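Local coordinates for protein ApRick protease (Rickettsia conorii, PDB 5C9B) that probably acts as an aspartic-type endopeptidase, this chain being the retropepsin-like protease domain at the C-terminal end of a longer membrane protein, at residues F34-G39 and L106-L111; E72-P77 and V96-L101; V8-I13 and L123-Y128; N28-K33 and A50-F55; F21-F26 and V83-E88. One frame throughout, in Å; residues are numbered along the deposited sequence.

Contact 1. Residues F34-G39 and L106-L111; sequences FMVDTG and LGMSLL
Val36 and Leu106 form a parallel bridge between the strand leading into an Asp-Thr-Gly sequence and the short strand that precedes helix 108-111, a pairing consistent with the retropepsin-like fold. Asp37-Thr38-Gly39 matches the signature of aspartic proteases, and this bridge ties it to the core. The buried half is close-packed. Leu106 N donates to Met35 O at 3.1 Å, and Leu106 O accepts from Asp37 N at 2.9 Å in a nearly straight bond (173° at the hydrogen), so both polar backbone atoms of Leu106 are used by the 34-39 segment. The Leu106 side chain extends away from its own N (chi1 -169°), reaching Phe34 and setting CD1 over the centre of one ring face, 4.2 Å above the plane. Val36 CG1 meets Leu111 CD1 at 4.2 Å, bringing the helix into the same apolar cluster, which Ile23 extends from strand 22-27.

Toward Thr38 the contact is exposed and sparsely packed apart from one close touch by a methyl group. Here the selenomethionine Met108, bent at chi2 and chi3, runs alongside Thr38 and points the same way. Its methyl CE lies 3.3 Å from Thr38 CA and also touches Thr38 CG2. The Asp37 carboxylate leads away from the helix. Its OD1 closes an Asx turn by accepting from Gly39 N at 3.0 Å, the donor standing above the carboxylate plane, 54° out of it. Just before the helix, at the N-cap position, Gly107 CA makes a CA-H...O contact of 3.5 Å to Asp37 O.

Contact 2. Residues E72-P77 and V96-L101; sequences ENKAAP and VGLGDL
Asn73 holds CG between its backbone N and carbonyl carbon (chi1 46°), which carries its amide to Gly99, while Leu98 turns CG beside its own N (chi1 -73°), a rotation that lays CG and CD1 along Lys74. Asn73 OD1 comes to 3.3 Å from Gly99 CA. Leu98 CG packs 3.3 Å from Lys74 O, and its CD1 touches Lys74 CB. Nearer the backbones, Asn73 CB meets Leu98 CB at 3.9 Å. The same Lys74 O is also the acceptor for Leu98 N at 3.2 Å, the donor standing nearly along the C=O axis, so the leucine covers a carbonyl already engaged by its own backbone.

Further into the sheet the two strands form a regular antiparallel pair. Ala76 and Val96 are a hydrogen-bonded pair: Ala76 N donates to Val96 O, and Val96 N returns a bond of 3.0 Å to Ala76 O. Ala75 faces Gly97 as a non-hydrogen-bonded pair with CA atoms 4.6 Å apart, and Ala75 CA makes a CA-H...O contact of 3.3 Å with Val96 O. Beyond Gly97 the strand ends; the one further backbone bond, Leu98 N to Lys74 O, holds the segments, and the side-chain contacts of Asn73 and Leu98 follow.

These are the open ends of the hairpin of strands 73-84 and 88-97. Strand 64-66 pairs with the first of them to form a further hairpin, probably the flap of the retropepsin-like domain. Lys74 NZ bonds to Tyr62 O and weakly to Arg64 O, and Val96 packs against Ala50 of helix 47-52.

Contact 3. Residues V8-I13 and L123-Y128; sequences VGEIII and LLILNY
Tyr128 folds its ring over Gly9, bump into hollow, within an antiparallel sheet in which strand 123-129 is central and strand 2-14 pairs with a second subunit's strand, carrying the sheet across the interface. The tyrosine CG lies between the backbone N and the carbonyl carbon (chi1 62°), which throws the ring across to the neighbouring strand. Gly9 CA sits 3.5 Å above the ring plane, offset toward the rim, in a CH-pi contact; the lack of a side chain makes the hollow, as in the cross-strand aromatic rescue of glycine. Ile11 crosses the tyrosine at about a right angle, CD1 touching CE1 at 4.0 Å. Farther along this face Ile13 CD1 lies beside Leu124 CD2 at 4.1 Å, and both side chains touch Phe21.

The other face carries Glu10, Ile12, Ile125 and Asn127. Ile12 and Ile125 run side by side, CG1 to CG1 at 4.2 Å, and the Ile125 methyl CG2 packs against Glu10 CD and CG, both at 3.9 Å. A third subunit packs here with its own Ile12 and Ile125, and its Arg118 makes a salt bridge to Glu10 OE1. Glu10 OE2 takes a bond from Asn127 ND2 at 2.9 Å, on the anti side of the carboxylate, with the two flat groups nearly perpendicular. A water completes this corner, donating to Gly9 O and accepting from Asn127 ND2, each at 3.1 Å.

Contact 4. Residues N28-K33 and A50-F55; sequences NNVKIK and AQKLGF
Val30, at the start of strand 30-36, stands opposite Leu53 with CA atoms 7.0 Å apart, where helix 47-52 ends in a Schellman motif. Phe55 N reaches back to Ala50 O at 3.0 Å and Gly54 N to Gln51 O at 2.9 Å; Gly54 takes a positive phi of 86° to make the turn. The strand and the helix end approach too loosely for backbone pairing, and side chains carry the contact in this corner of the retropepsin-like domain.

Leu53 carries most of the contact. Its CG lies beside the backbone N (chi1 -58°), sending CD2 into the fork of Val30, 3.8 Å from CG1 and 3.9 Å from CG2; the two side chains cross obliquely. The same methyl also meets Ile32 CD1 at 4.2 Å, so one leucine branch bridges two strand residues on the same side of the strand. The exposed Lys52 runs antiparallel to Ile32, its aliphatic CD touching Ile32 CD1 at 4.1 Å. Bent at its last torsion (chi4 -90°), the lysine brings NZ to 3.8 Å from Lys31 O, a distance too long for a hydrogen bond.

Contact 5. Residues F21-F26 and V83-E88; sequences FYINAF and VVIGKE
Phe26 meets Val84 through CB rather than its ring: the two CB atoms are 4.2 Å apart, while the phenyl group leads away toward solvent and packs beside Lys31. The flat groups that do meet are peptides. Phe26 N bonds to Val84 O at 3.2 Å, in the carbonyl plane and on a lone pair; Val84 N returns a shorter bond of 2.7 Å to Phe26 O. They make one antiparallel hydrogen-bonded pair where strand 73-84 ends against strand 22-27. Val83 CA adds a CA-H...O contact of 3.3 Å to Phe26 O.

On the buried side, Ala25 offers a small methyl to Ile85. With CG1 beside its backbone N (chi1 -60°), Ile85 lays that atom 3.6 Å from Ala25 CB, and its CG2 reaches Ile23 CG1 at 4.4 Å. Ile11 and Phe114 also pack on Ile85, so it links the end of strand 73-84 to strand 2-14, through Ile11. Beyond it the chain turns back through Gly86, Ile85 N bonding to Lys87 O at 3.0 Å.

Every side chain in contact is apolar, and the directional bonds are both backbone ones. The peptide pair probably sets the strand register, while burial of Ile85, Ala25 and Ile23 probably supplies much of the adhesion.

From the N terminus, strand 2-14 waits until the end of the chain to find strand 123-129, so contact 3 closes the longest loop and all the others nest within it. Strand 22-27 comes next; contact 5 closes when strand 73-84 ends beside it, with contact 4 nested inside. Strand 30-36 serves both contact 4 and contact 1. Contact 1 closes late at residues 106-111, crossing contacts 4 and 5 and enclosing contact 2, which in turn crosses contact 5 and follows contact 4 in series. Contacts 1 and 5 pack against contact 3, joining the protease sheet to the intersubunit one; contact 2 lies about 30 Å from contact 3, centre to centre.

Contact 1. Residues F34-G39 and L106-L111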
# COMPACT_ATOMS: atom_id res chain seq x y z
N PHE B 34 -21.83 16.91 -1.39
CA PHE B 34 -22.63 15.75 -1.58
C PHE B 34 -23.04 15.10 -0.28
O PHE B 34 -22.30 15.15 0.73
CB PHE B 34 -21.84 14.71 -2.37
CG PHE B 34 -21.62 15.08 -3.80
CD1 PHE B 34 -22.58 14.85 -4.75
CD2 PHE B 34 -20.45 15.64 -4.20
CE1 PHE B 34 -22.39 15.21 -6.06
CE2 PHE B 34 -20.24 15.96 -5.53
CZ PHE B 34 -21.20 15.73 -6.45
N MSE B 35 -24.16 14.39 -0.34
CA MSE B 35 -24.49 13.46 0.69
C MSE B 35 -24.32 12.11 0.08
O MSE B 35 -24.73 11.90 -1.02
CB MSE B 35 -25.92 13.73 1.10
CG MSE B 35 -26.26 12.92 2.33
SE MSE B 35 -28.05 13.38 3.05
CE MSE B 35 -29.22 12.71 1.62
N VAL B 36 -23.73 11.16 0.80
CA VAL B 36 -23.51 9.83 0.27
C VAL B 36 -24.79 9.04 0.35
O VAL B 36 -25.46 9.08 1.39
CB VAL B 36 -22.45 9.08 1.10
CG1 VAL B 36 -22.43 7.57 0.79
CG2 VAL B 36 -21.07 9.69 0.87
N ASP B 37 -25.08 8.29 -0.72
CA ASP B 37 -26.25 7.42 -0.78
C ASP B 37 -25.82 6.02 -1.32
O ASP B 37 -25.52 5.87 -2.49
CB ASP B 37 -27.37 8.05 -1.62
CG ASP B 37 -28.70 7.20 -1.60
OD1 ASP B 37 -28.77 6.19 -0.85
OD2 ASP B 37 -29.67 7.55 -2.33
N THR B 38 -25.73 5.05 -0.42
CA THR B 38 -25.39 3.65 -0.72
C THR B 38 -26.45 2.97 -1.57
O THR B 38 -26.17 1.98 -2.28
CB THR B 38 -25.27 2.83 0.56
OG1 THR B 38 -26.40 3.10 1.42
CG2 THR B 38 -24.04 3.17 1.27
N GLY B 39 -27.67 3.47 -1.48
CA GLY B 39 -28.76 2.99 -2.35
C GLY B 39 -28.52 3.34 -3.81
O GLY B 39 -28.86 2.56 -4.69
N LEU B 106 -24.09 11.23 -3.98
CA LEU B 106 -22.94 10.51 -4.50
C LEU B 106 -23.24 9.04 -4.27
O LEU B 106 -23.43 8.64 -3.12
CB LEU B 106 -21.79 10.86 -3.61
CG LEU B 106 -20.45 10.45 -4.10
CD1 LEU B 106 -20.21 11.29 -5.33
CD2 LEU B 106 -19.43 10.79 -3.02
N GLY B 107 -23.24 8.24 -5.33
CA GLY B 107 -23.53 6.82 -5.23
C GLY B 107 -22.35 5.92 -5.35
O GLY B 107 -21.22 6.36 -5.31
N MSE B 108 -22.64 4.63 -5.50
CA MSE B 108 -21.65 3.59 -5.42
C MSE B 108 -20.78 3.48 -6.64
O MSE B 108 -19.64 3.04 -6.54
CB MSE B 108 -22.40 2.26 -5.32
CG MSE B 108 -23.13 2.07 -3.99
SE MSE B 108 -21.88 2.22 -2.46
CE MSE B 108 -22.35 4.01 -1.83
N SER B 109 -21.29 3.83 -7.80
CA SER B 109 -20.51 3.75 -9.04
C SER B 109 -19.23 4.59 -8.93
O SER B 109 -18.25 4.26 -9.50
CB SER B 109 -21.34 4.25 -10.23
OG SER B 109 -22.69 3.77 -10.18
N LEU B 110 -19.26 5.69 -8.20
CA LEU B 110 -18.05 6.47 -8.00
C LEU B 110 -17.24 5.96 -6.84
O LEU B 110 -16.04 5.79 -6.97
CB LEU B 110 -18.38 7.93 -7.84
CG LEU B 110 -17.17 8.81 -7.49
CD1 LEU B 110 -16.05 8.73 -8.48
CD2 LEU B 110 -17.66 10.25 -7.45
N LEU B 111 -17.89 5.62 -5.74
CA LEU B 111 -17.18 5.06 -4.61
C LEU B 111 -16.42 3.79 -4.92
O LEU B 111 -15.29 3.59 -4.44
CB LEU B 111 -18.10 4.85 -3.43
CG LEU B 111 -18.58 6.21 -2.84
CD1 LEU B 111 -19.26 6.01 -1.52
CD2 LEU B 111 -17.49 7.24 -2.64

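Contact 2. Residues E72-P77 and V96-L101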
# COMPACT_ATOMS: atom_id res chain seq x y z
N GLU B 72 -42.08 9.27 -8.24
CA GLU B 72 -41.89 9.29 -9.69
C GLU B 72 -41.44 10.67 -10.14
O GLU B 72 -42.19 11.64 -9.95
CB GLU B 72 -43.18 8.91 -10.43
CG GLU B 72 -43.57 7.43 -10.38
CD GLU B 72 -42.58 6.55 -11.12
OE1 GLU B 72 -42.85 6.24 -12.30
OE2 GLU B 72 -41.54 6.18 -10.52
N ASN B 73 -40.23 10.76 -10.71
CA ASN B 73 -39.84 11.90 -11.58
C ASN B 73 -38.63 11.66 -12.55
O ASN B 73 -37.91 10.66 -12.46
CB ASN B 73 -39.72 13.23 -10.82
CG ASN B 73 -38.96 13.11 -9.51
OD1 ASN B 73 -39.43 13.59 -8.46
ND2 ASN B 73 -37.79 12.49 -9.56
N LYS B 74 -38.49 12.59 -13.49
CA LYS B 74 -37.75 12.37 -14.71
C LYS B 74 -36.39 13.01 -14.51
O LYS B 74 -36.17 13.80 -13.61
CB LYS B 74 -38.46 13.01 -15.95
CG LYS B 74 -39.90 12.57 -16.26
CD LYS B 74 -40.08 11.09 -16.62
CE LYS B 74 -40.16 10.83 -18.13
NZ LYS B 74 -38.88 10.94 -18.90
N ALA B 75 -35.45 12.67 -15.37
CA ALA B 75 -34.10 13.05 -15.14
C ALA B 75 -33.32 12.91 -16.41
O ALA B 75 -33.60 12.03 -17.21
CB ALA B 75 -33.50 12.15 -14.06
N ALA B 76 -32.29 13.74 -16.54
CA ALA B 76 -31.51 13.74 -17.74
C ALA B 76 -30.14 13.19 -17.45
O ALA B 76 -29.49 13.65 -16.54
CB ALA B 76 -31.40 15.15 -18.25
N PRO B 77 -29.69 12.24 -18.25
CA PRO B 77 -28.36 11.70 -18.02
C PRO B 77 -27.33 12.73 -18.39
O PRO B 77 -27.57 13.53 -19.27
CB PRO B 77 -28.25 10.55 -19.03
CG PRO B 77 -29.63 10.36 -19.56
CD PRO B 77 -30.27 11.71 -19.48
N VAL B 96 -29.42 14.59 -13.74
CA VAL B 96 -30.02 15.72 -12.99
C VAL B 96 -31.53 15.59 -12.83
O VAL B 96 -32.26 15.47 -13.81
CB VAL B 96 -29.52 17.16 -13.44
CG1 VAL B 96 -28.71 17.16 -14.70
CG2 VAL B 96 -30.66 18.15 -13.53
N GLY B 97 -31.97 15.62 -11.57
CA GLY B 97 -33.25 15.08 -11.13
C GLY B 97 -34.25 16.17 -10.80
O GLY B 97 -33.95 17.08 -10.02
N LEU B 98 -35.44 16.04 -11.41
CA LEU B 98 -36.64 16.89 -11.19
C LEU B 98 -37.19 16.86 -9.78
O LEU B 98 -38.12 17.63 -9.48
CB LEU B 98 -37.83 16.40 -12.02
CG LEU B 98 -37.97 16.55 -13.53
CD1 LEU B 98 -39.44 16.25 -13.87
CD2 LEU B 98 -37.51 17.93 -14.01
N GLY B 99 -36.71 15.91 -8.97
CA GLY B 99 -37.09 15.81 -7.56
C GLY B 99 -36.58 17.03 -6.85
O GLY B 99 -35.76 17.74 -7.39
N ASP B 100 -37.08 17.30 -5.65
CA ASP B 100 -36.81 18.60 -5.03
C ASP B 100 -35.74 18.55 -3.94
O ASP B 100 -35.44 19.57 -3.35
CB ASP B 100 -38.12 19.21 -4.51
CG ASP B 100 -38.99 19.82 -5.63
OD1 ASP B 100 -38.45 20.13 -6.71
OD2 ASP B 100 -40.22 19.98 -5.45
N LEU B 101 -35.16 17.37 -3.70
CA LEU B 101 -34.02 17.24 -2.77
C LEU B 101 -33.05 18.36 -2.95
O LEU B 101 -32.69 18.73 -4.07
CB LEU B 101 -33.25 15.94 -3.00
CG LEU B 101 -32.82 15.04 -1.82
CD1 LEU B 101 -31.33 14.91 -1.71
CD2 LEU B 101 -33.39 15.44 -0.47

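Contact 3. Residues V8-I13 and L123-Y128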
# COMPACT_ATOMS: atom_id res chain seq x y z
N VAL B 8 -0.35 8.14 -2.63
CA VAL B 8 -1.35 7.28 -2.00
C VAL B 8 -2.07 8.16 -0.99
O VAL B 8 -1.52 9.16 -0.48
CB VAL B 8 -0.60 6.17 -1.28
CG1 VAL B 8 -1.21 5.81 0.05
CG2 VAL B 8 -0.53 4.99 -2.22
N GLY B 9 -3.31 7.84 -0.68
CA GLY B 9 -4.03 8.73 0.21
C GLY B 9 -5.14 8.02 0.86
O GLY B 9 -5.58 7.02 0.34
N GLU B 10 -5.59 8.53 2.01
CA GLU B 10 -6.74 7.95 2.72
C GLU B 10 -7.61 9.12 3.12
O GLU B 10 -7.10 10.11 3.65
CB GLU B 10 -6.27 7.24 3.98
CG GLU B 10 -7.40 6.49 4.67
CD GLU B 10 -6.89 5.33 5.55
OE1 GLU B 10 -6.77 5.53 6.78
OE2 GLU B 10 -6.58 4.23 5.03
N ILE B 11 -8.91 9.01 2.88
CA ILE B 11 -9.86 10.01 3.34
C ILE B 11 -10.79 9.31 4.29
O ILE B 11 -11.29 8.28 3.96
CB ILE B 11 -10.74 10.53 2.20
CG1 ILE B 11 -9.92 11.45 1.34
CG2 ILE B 11 -11.92 11.31 2.75
CD1 ILE B 11 -10.49 11.73 -0.03
N ILE B 12 -11.07 9.92 5.43
CA ILE B 12 -12.03 9.34 6.39
C ILE B 12 -13.13 10.31 6.73
O ILE B 12 -12.87 11.48 6.99
CB ILE B 12 -11.34 8.96 7.69
CG1 ILE B 12 -10.28 7.91 7.40
CG2 ILE B 12 -12.36 8.49 8.71
CD1 ILE B 12 -9.52 7.53 8.65
N ILE B 13 -14.35 9.83 6.71
CA ILE B 13 -15.46 10.65 7.03
C ILE B 13 -16.28 10.04 8.15
O ILE B 13 -16.63 8.89 8.09
CB ILE B 13 -16.35 10.84 5.82
CG1 ILE B 13 -15.55 11.43 4.69
CG2 ILE B 13 -17.48 11.82 6.17
CD1 ILE B 13 -16.09 11.02 3.37
N LEU B 123 -17.73 5.28 10.29
CA LEU B 123 -16.63 5.81 9.52
C LEU B 123 -16.72 5.27 8.13
O LEU B 123 -17.05 4.12 7.97
CB LEU B 123 -15.30 5.39 10.10
CG LEU B 123 -15.08 5.86 11.53
CD1 LEU B 123 -13.73 5.33 11.91
CD2 LEU B 123 -15.17 7.39 11.71
N LEU B 124 -16.54 6.15 7.15
CA LEU B 124 -16.42 5.81 5.76
C LEU B 124 -14.99 6.09 5.39
O LEU B 124 -14.45 7.22 5.56
CB LEU B 124 -17.36 6.67 4.92
CG LEU B 124 -17.03 6.81 3.44
CD1 LEU B 124 -16.94 5.47 2.79
CD2 LEU B 124 -18.13 7.56 2.74
N ILE B 125 -14.35 5.06 4.86
CA ILE B 125 -12.92 5.16 4.64
C ILE B 125 -12.61 4.91 3.24
O ILE B 125 -13.01 3.89 2.68
CB ILE B 125 -12.15 4.17 5.50
CG1 ILE B 125 -12.50 4.43 6.97
CG2 ILE B 125 -10.66 4.36 5.24
CD1 ILE B 125 -12.05 3.37 7.97
N LEU B 126 -11.86 5.84 2.66
CA LEU B 126 -11.53 5.73 1.27
C LEU B 126 -10.05 5.78 1.07
O LEU B 126 -9.39 6.67 1.59
CB LEU B 126 -12.14 6.86 0.45
CG LEU B 126 -13.64 6.97 0.49
CD1 LEU B 126 -14.06 8.36 0.01
CD2 LEU B 126 -14.25 5.88 -0.36
N ASN B 127 -9.56 4.89 0.22
CA ASN B 127 -8.15 4.83 -0.13
C ASN B 127 -7.96 4.91 -1.63
O ASN B 127 -8.75 4.36 -2.38
CB ASN B 127 -7.58 3.52 0.38
CG ASN B 127 -7.28 3.54 1.86
OD1 ASN B 127 -8.08 3.13 2.68
ND2 ASN B 127 -6.08 3.97 2.19
N TYR B 128 -6.94 5.63 -2.06
CA TYR B 128 -6.74 5.95 -3.46
C TYR B 128 -5.24 6.04 -3.75
O TYR B 128 -4.43 6.05 -2.83
CB TYR B 128 -7.46 7.26 -3.83
CG TYR B 128 -6.99 8.50 -3.08
CD1 TYR B 128 -7.55 8.87 -1.88
CD2 TYR B 128 -5.98 9.32 -3.60
CE1 TYR B 128 -7.11 10.00 -1.19
CE2 TYR B 128 -5.56 10.45 -2.91
CZ TYR B 128 -6.12 10.79 -1.72
OH TYR B 128 -5.69 11.92 -1.00
O HOH W 1 -4.09 4.34 -0.13

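Contact 4. Residues N28-K33 and A50-F55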
# COMPACT_ATOMS: atom_id res chain seq x y z
N ASN B 28 -15.45 19.30 -12.38
CA ASN B 28 -15.08 20.28 -13.36
C ASN B 28 -14.69 21.60 -12.74
O ASN B 28 -15.05 22.68 -13.20
CB ASN B 28 -16.21 20.46 -14.31
CG ASN B 28 -16.57 19.19 -14.97
OD1 ASN B 28 -15.82 18.21 -14.86
ND2 ASN B 28 -17.73 19.15 -15.64
N ASN B 29 -13.93 21.46 -11.67
CA ASN B 29 -13.27 22.57 -11.00
C ASN B 29 -14.19 23.43 -10.18
O ASN B 29 -13.83 24.55 -9.84
CB ASN B 29 -12.52 23.41 -12.01
CG ASN B 29 -11.27 24.02 -11.44
OD1 ASN B 29 -10.74 23.60 -10.40
ND2 ASN B 29 -10.77 25.00 -12.13
N VAL B 30 -15.38 22.94 -9.86
CA VAL B 30 -16.21 23.64 -8.89
C VAL B 30 -16.56 22.77 -7.71
O VAL B 30 -16.81 21.59 -7.86
CB VAL B 30 -17.42 24.41 -9.53
CG1 VAL B 30 -17.40 24.35 -11.02
CG2 VAL B 30 -18.74 23.98 -9.00
N LYS B 31 -16.51 23.38 -6.53
CA LYS B 31 -16.76 22.67 -5.28
C LYS B 31 -18.23 22.33 -5.26
O LYS B 31 -19.09 23.19 -5.51
CB LYS B 31 -16.43 23.59 -4.10
CG LYS B 31 -16.93 23.12 -2.73
CD LYS B 31 -15.83 23.09 -1.67
CE LYS B 31 -14.82 22.00 -2.01
NZ LYS B 31 -13.96 21.60 -0.86
N ILE B 32 -18.55 21.07 -5.03
CA ILE B 32 -19.95 20.68 -4.89
C ILE B 32 -20.04 19.91 -3.61
O ILE B 32 -19.11 19.18 -3.29
CB ILE B 32 -20.43 19.77 -6.05
CG1 ILE B 32 -20.18 20.42 -7.42
CG2 ILE B 32 -21.91 19.40 -5.89
CD1 ILE B 32 -21.05 21.61 -7.75
N LYS B 33 -21.16 20.02 -2.89
CA LYS B 33 -21.34 19.29 -1.62
C LYS B 33 -22.21 18.07 -1.90
O LYS B 33 -23.23 18.16 -2.57
CB LYS B 33 -22.03 20.19 -0.59
CG LYS B 33 -21.24 21.38 -0.06
CD LYS B 33 -22.16 22.25 0.81
CE LYS B 33 -21.55 22.70 2.14
NZ LYS B 33 -20.91 21.64 2.98
N ALA B 50 -26.17 21.53 -11.22
CA ALA B 50 -26.03 21.44 -12.67
C ALA B 50 -25.74 22.81 -13.27
O ALA B 50 -24.81 22.97 -14.02
CB ALA B 50 -27.29 20.84 -13.30
N GLN B 51 -26.55 23.81 -12.98
CA GLN B 51 -26.28 25.14 -13.52
C GLN B 51 -24.97 25.72 -13.02
O GLN B 51 -24.28 26.41 -13.71
CB GLN B 51 -27.36 26.10 -13.15
CG GLN B 51 -28.66 25.84 -13.87
CD GLN B 51 -29.69 26.89 -13.50
OE1 GLN B 51 -29.85 27.91 -14.20
NE2 GLN B 51 -30.35 26.68 -12.39
N LYS B 52 -24.63 25.45 -11.78
CA LYS B 52 -23.38 25.93 -11.24
C LYS B 52 -22.26 25.34 -12.11
O LYS B 52 -21.26 25.96 -12.22
CB LYS B 52 -23.19 25.36 -9.85
CG LYS B 52 -22.83 26.28 -8.72
CD LYS B 52 -22.65 25.36 -7.51
CE LYS B 52 -22.59 26.08 -6.18
NZ LYS B 52 -21.15 26.41 -5.90
N LEU B 53 -22.44 24.15 -12.69
CA LEU B 53 -21.46 23.53 -13.59
C LEU B 53 -21.60 23.92 -15.05
O LEU B 53 -20.81 23.48 -15.90
CB LEU B 53 -21.54 22.00 -13.52
CG LEU B 53 -21.32 21.41 -12.14
CD1 LEU B 53 -21.80 19.98 -12.01
CD2 LEU B 53 -19.86 21.51 -11.81
N GLY B 54 -22.61 24.71 -15.36
CA GLY B 54 -22.85 25.17 -16.72
C GLY B 54 -23.65 24.26 -17.60
O GLY B 54 -23.55 24.35 -18.81
N PHE B 55 -24.46 23.37 -17.00
CA PHE B 55 -25.35 22.57 -17.81
C PHE B 55 -26.42 23.55 -18.21
O PHE B 55 -26.84 24.36 -17.40
CB PHE B 55 -25.94 21.37 -17.03
CG PHE B 55 -24.99 20.24 -16.95
CD1 PHE B 55 -24.79 19.42 -18.03
CD2 PHE B 55 -24.19 20.06 -15.84
CE1 PHE B 55 -23.82 18.41 -18.01
CE2 PHE B 55 -23.25 19.04 -15.78
CZ PHE B 55 -23.07 18.20 -16.87

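Contact 5. Residues F21-F26 and V83-E88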
# COMPACT_ATOMS: atom_id res chain seq x y z
N PHE B 21 -23.22 10.45 5.71
CA PHE B 21 -21.88 10.93 5.43
C PHE B 21 -21.97 12.07 4.43
O PHE B 21 -22.75 12.01 3.47
CB PHE B 21 -21.08 9.80 4.82
CG PHE B 21 -20.84 8.66 5.75
CD1 PHE B 21 -19.94 8.78 6.77
CD2 PHE B 21 -21.52 7.47 5.59
CE1 PHE B 21 -19.70 7.72 7.61
CE2 PHE B 21 -21.32 6.41 6.46
CZ PHE B 21 -20.40 6.55 7.46
N TYR B 22 -21.22 13.14 4.63
CA TYR B 22 -21.23 14.20 3.66
C TYR B 22 -19.81 14.45 3.21
O TYR B 22 -18.90 14.32 3.99
CB TYR B 22 -21.76 15.46 4.28
CG TYR B 22 -23.16 15.37 4.72
CD1 TYR B 22 -23.50 14.88 5.98
CD2 TYR B 22 -24.18 15.83 3.89
CE1 TYR B 22 -24.83 14.82 6.39
CE2 TYR B 22 -25.49 15.74 4.30
CZ TYR B 22 -25.79 15.25 5.56
OH TYR B 22 -27.13 15.22 5.90
N ILE B 23 -19.63 14.79 1.95
CA ILE B 23 -18.27 15.00 1.40
C ILE B 23 -18.37 15.92 0.22
O ILE B 23 -19.37 15.89 -0.51
CB ILE B 23 -17.59 13.66 0.98
CG1 ILE B 23 -16.12 13.86 0.54
CG2 ILE B 23 -18.36 12.94 -0.10
CD1 ILE B 23 -15.08 14.04 1.66
N ASN B 24 -17.34 16.73 0.08
CA ASN B 24 -17.22 17.72 -0.98
C ASN B 24 -16.31 17.24 -2.07
O ASN B 24 -15.51 16.36 -1.87
CB ASN B 24 -16.67 18.97 -0.36
CG ASN B 24 -17.66 19.58 0.62
OD1 ASN B 24 -18.86 19.27 0.60
ND2 ASN B 24 -17.18 20.44 1.48
N ALA B 25 -16.52 17.73 -3.25
CA ALA B 25 -15.69 17.32 -4.34
C ALA B 25 -15.54 18.48 -5.22
O ALA B 25 -16.35 19.40 -5.16
CB ALA B 25 -16.37 16.24 -5.14
N PHE B 26 -14.53 18.41 -6.07
CA PHE B 26 -14.46 19.34 -7.18
C PHE B 26 -14.89 18.61 -8.42
O PHE B 26 -14.28 17.61 -8.79
CB PHE B 26 -13.07 19.86 -7.38
CG PHE B 26 -12.63 20.74 -6.30
CD1 PHE B 26 -12.90 22.11 -6.36
CD2 PHE B 26 -11.96 20.22 -5.21
CE1 PHE B 26 -12.48 22.94 -5.34
CE2 PHE B 26 -11.54 21.03 -4.20
CZ PHE B 26 -11.80 22.39 -4.26
N VAL B 83 -13.94 14.65 -11.73
CA VAL B 83 -14.38 14.69 -10.35
C VAL B 83 -13.21 14.39 -9.45
O VAL B 83 -12.62 13.32 -9.56
CB VAL B 83 -15.47 13.65 -10.10
CG1 VAL B 83 -15.83 13.65 -8.62
CG2 VAL B 83 -16.68 13.96 -10.95
N VAL B 84 -12.87 15.31 -8.55
CA VAL B 84 -11.69 15.15 -7.71
C VAL B 84 -12.15 14.93 -6.27
O VAL B 84 -12.83 15.76 -5.70
CB VAL B 84 -10.76 16.35 -7.78
CG1 VAL B 84 -9.60 16.17 -6.81
CG2 VAL B 84 -10.26 16.55 -9.21
N ILE B 85 -11.81 13.78 -5.72
CA ILE B 85 -12.01 13.49 -4.32
C ILE B 85 -10.73 12.70 -3.93
O ILE B 85 -10.71 11.51 -4.08
CB ILE B 85 -13.26 12.57 -4.11
CG1 ILE B 85 -14.51 13.23 -4.63
CG2 ILE B 85 -13.45 12.29 -2.64
CD1 ILE B 85 -15.74 12.35 -4.47
N GLY B 86 -9.70 13.35 -3.42
CA GLY B 86 -8.40 12.69 -3.25
C GLY B 86 -7.66 12.73 -4.56
O GLY B 86 -6.81 13.55 -4.71
N LYS B 87 -8.03 11.83 -5.48
CA LYS B 87 -7.51 11.76 -6.84
C LYS B 87 -8.58 12.25 -7.81
O LYS B 87 -9.74 12.35 -7.43
CB LYS B 87 -7.02 10.29 -7.20
CG LYS B 87 -8.00 9.08 -7.40
CD LYS B 87 -7.25 7.72 -7.70
CE LYS B 87 -8.05 6.34 -7.61
NZ LYS B 87 -7.63 4.99 -6.90
N GLU B 88 -8.20 12.56 -9.05
CA GLU B 88 -9.15 12.80 -10.13
C GLU B 88 -9.67 11.52 -10.75
O GLU B 88 -8.88 10.67 -11.09
CB GLU B 88 -8.56 13.62 -11.26
CG GLU B 88 -9.63 14.01 -12.29
CD GLU B 88 -9.11 14.71 -13.53
OE1 GLU B 88 -7.97 14.40 -13.95
OE2 GLU B 88 -9.86 15.53 -14.13